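Local structure of uncharacterized conserved protein (Idiomarina loihiensis, 2QSD) at residues 115-120 with 144-149. The protein is of unknown function but belongs to the DUF1543 family, with two regions that match it. Sequence-based numbering, arbitrary orientation.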
ATOM      1  N   SER A 115      13.907 -17.701  13.612  1.00 85.23           N
ATOM      2  CA  SER A 115      14.116 -16.948  14.851  1.00 86.12           C
ATOM      3  C   SER A 115      13.893 -15.446  14.661  1.00 84.28           C
ATOM      4  O   SER A 115      13.520 -14.743  15.607  1.00 83.04           O
ATOM      5  CB  SER A 115      15.520 -17.201  15.404  1.00 85.92           C
ATOM      6  OG  SER A 115      16.506 -16.831  14.460  1.00 89.42           O
ATOM      7  N   ALA A 116      14.131 -14.970  13.439  1.00 77.71           N
ATOM      8  CA  ALA A 116      13.850 -13.590  13.063  1.00 75.57           C
ATOM      9  C   ALA A 116      12.373 -13.266  13.249  1.00 77.41           C
ATOM     10  O   ALA A 116      12.027 -12.262  13.880  1.00 74.38           O
ATOM     11  CB  ALA A 116      14.275 -13.340  11.629  1.00 73.11           C
ATOM     12  N   LYS A 117      11.517 -14.139  12.716  1.00 80.27           N
ATOM     13  CA  LYS A 117      10.066 -14.001  12.833  1.00 84.49           C
ATOM     14  C   LYS A 117       9.603 -14.048  14.291  1.00 85.04           C
ATOM     15  O   LYS A 117       8.719 -13.287  14.685  1.00 82.09           O
ATOM     16  CB  LYS A 117       9.350 -15.071  11.999  1.00 86.49           C
ATOM     17  CG  LYS A 117       9.431 -14.847  10.489  1.00 88.30           C
ATOM     18  CD  LYS A 117       8.693 -15.930   9.716  1.00 89.04           C
ATOM     19  CE  LYS A 117       8.878 -15.754   8.216  1.00 96.40           C
ATOM     20  NZ  LYS A 117       8.084 -16.734   7.423  1.00 90.82           N
ATOM     21  N   GLN A 118      10.230 -14.921  15.082  1.00 88.52           N
ATOM     22  CA  GLN A 118       9.937 -15.057  16.512  1.00 93.70           C
ATOM     23  C   GLN A 118      10.248 -13.792  17.310  1.00 88.56           C
ATOM     24  O   GLN A 118       9.424 -13.346  18.109  1.00 84.29           O
ATOM     25  CB  GLN A 118      10.691 -16.252  17.108  1.00 98.87           C
ATOM     26  CG  GLN A 118      10.077 -17.613  16.782  1.00107.24           C
ATOM     27  CD  GLN A 118      10.790 -18.770  17.470  1.00104.64           C
ATOM     28  OE1 GLN A 118      11.272 -18.644  18.598  1.00110.40           O
ATOM     29  NE2 GLN A 118      10.850 -19.910  16.791  1.00108.91           N
ATOM     30  N   LEU A 119      11.431 -13.218  17.077  1.00 89.47           N
ATOM     31  CA  LEU A 119      11.875 -11.998  17.764  1.00 86.69           C
ATOM     32  C   LEU A 119      11.038 -10.782  17.393  1.00 83.73           C
ATOM     33  O   LEU A 119      10.818  -9.898  18.220  1.00 79.29           O
ATOM     34  CB  LEU A 119      13.348 -11.707  17.462  1.00 86.88           C
ATOM     35  CG  LEU A 119      14.418 -12.604  18.086  1.00 90.46           C
ATOM     36  CD1 LEU A 119      15.698 -12.517  17.272  1.00 89.35           C
ATOM     37  CD2 LEU A 119      14.667 -12.246  19.550  1.00 97.32           C
ATOM     38  N   ALA A 120      10.580 -10.749  16.143  1.00 88.20           N
ATOM     39  CA  ALA A 120       9.741  -9.663  15.644  1.00 95.33           C
ATOM     40  C   ALA A 120       8.352  -9.664  16.287  1.00 98.75           C
ATOM     41  O   ALA A 120       7.803  -8.601  16.586  1.00 97.52           O
ATOM     42  CB  ALA A 120       9.631  -9.743  14.133  1.00 92.50           C
ATOM     43  N   ASP A 144       3.665 -14.454   8.683  1.00133.02           N
ATOM     44  CA  ASP A 144       4.330 -13.236   8.216  1.00124.94           C
ATOM     45  C   ASP A 144       5.457 -13.549   7.234  1.00119.94           C
ATOM     46  O   ASP A 144       5.833 -14.711   7.052  1.00120.08           O
ATOM     47  CB  ASP A 144       4.886 -12.440   9.402  1.00124.72           C
ATOM     48  CG  ASP A 144       3.796 -11.885  10.300  1.00124.08           C
ATOM     49  OD1 ASP A 144       2.806 -11.327   9.779  1.00123.03           O
ATOM     50  OD2 ASP A 144       3.940 -11.996  11.536  1.00122.35           O
ATOM     51  N   ASP A 145       5.991 -12.504   6.607  1.00110.95           N
ATOM     52  CA  ASP A 145       7.074 -12.655   5.644  1.00104.35           C
ATOM     53  C   ASP A 145       8.323 -11.894   6.089  1.00 98.71           C
ATOM     54  O   ASP A 145       8.226 -10.796   6.642  1.00 99.42           O
ATOM     55  CB  ASP A 145       6.623 -12.181   4.259  1.00104.21           C
ATOM     56  CG  ASP A 145       7.529 -12.680   3.145  1.00106.86           C
ATOM     57  OD1 ASP A 145       8.049 -13.814   3.244  1.00104.47           O
ATOM     58  OD2 ASP A 145       7.714 -11.935   2.162  1.00112.34           O
ATOM     59  N   CYS A 146       9.492 -12.483   5.850  1.00 89.63           N
ATOM     60  CA  CYS A 146      10.750 -11.845   6.223  1.00 83.41           C
ATOM     61  C   CYS A 146      11.805 -11.894   5.117  1.00 77.53           C
ATOM     62  O   CYS A 146      11.812 -12.803   4.287  1.00 75.38           O
ATOM     63  CB  CYS A 146      11.293 -12.426   7.535  1.00 87.43           C
ATOM     64  SG  CYS A 146      12.369 -13.862   7.377  1.00 89.67           S
ATOM     65  N   LEU A 147      12.687 -10.898   5.116  1.00 73.96           N
ATOM     66  CA  LEU A 147      13.725 -10.769   4.098  1.00 73.65           C
ATOM     67  C   LEU A 147      15.090 -10.553   4.746  1.00 68.44           C
ATOM     68  O   LEU A 147      15.220  -9.785   5.697  1.00 65.42           O
ATOM     69  CB  LEU A 147      13.397  -9.609   3.142  1.00 75.79           C
ATOM     70  CG  LEU A 147      14.325  -9.340   1.950  1.00 82.71           C
ATOM     71  CD1 LEU A 147      14.052 -10.302   0.794  1.00 90.91           C
ATOM     72  CD2 LEU A 147      14.208  -7.897   1.486  1.00 79.75           C
ATOM     73  N   CYS A 148      16.104 -11.234   4.226  1.00 67.02           N
ATOM     74  CA  CYS A 148      17.462 -11.069   4.717  1.00 63.81           C
ATOM     75  C   CYS A 148      18.166  -9.923   3.996  1.00 61.26           C
ATOM     76  O   CYS A 148      18.270  -9.917   2.770  1.00 65.04           O
ATOM     77  CB  CYS A 148      18.256 -12.364   4.560  1.00 60.83           C
ATOM     78  SG  CYS A 148      19.877 -12.316   5.351  1.00 71.92           S
ATOM     79  N   VAL A 149      18.656  -8.963   4.773  1.00 57.52           N
ATOM     80  CA  VAL A 149      19.301  -7.774   4.231  1.00 56.48           C
ATOM     81  C   VAL A 149      20.821  -7.896   4.395  1.00 56.90           C
ATOM     82  O   VAL A 149      21.405  -7.356   5.339  1.00 52.13           O
ATOM     83  CB  VAL A 149      18.761  -6.482   4.915  1.00 59.12           C
ATOM     84  CG1 VAL A 149      19.148  -5.250   4.121  1.00 50.28           C
ATOM     85  CG2 VAL A 149      17.245  -6.540   5.075  1.00 47.04           C
TER
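The Asp144 carbonyl is the flat group that Lys117 meets; the ammonium comes in off its plane. NZ of Lys117 donates a hydrogen bond to O of Asp144 at 3.0 Å. The C=O...N angle is 146°. The donor is tilted 31° from the carbonyl plane. CE of Lys117 lies 3.4 Å from O of Asp144. The lysine chain is extended beyond CG, with CG anti to the carbonyl carbon (chi1 -72°), and this carries the amine from the helix across to the residue that leads into strand 145-148. On the way CE of Lys117 passes SG of Cys146 at 4.1 Å, a van der Waals contact. Helix 113-122 packs here on a three-stranded antiparallel sheet, in which strand 145-148 is the outermost strand within this chain on that side, paired antiparallel with 85-90. Ala116 rests on Tyr87, while Cys146 touches Val89. Shortening Lys117 to an alanine would remove the amine and is likely to leave the Asp144 carbonyl without this donor and the Cys146 sulfur less covered. The carboxylate of Asp144 is held separately, by the backbone N of Gly92. The Asp145 carboxylate stays apart, with OD1 of Asp145 5.1 Å from NZ of Lys117, so any attraction is probably long-range.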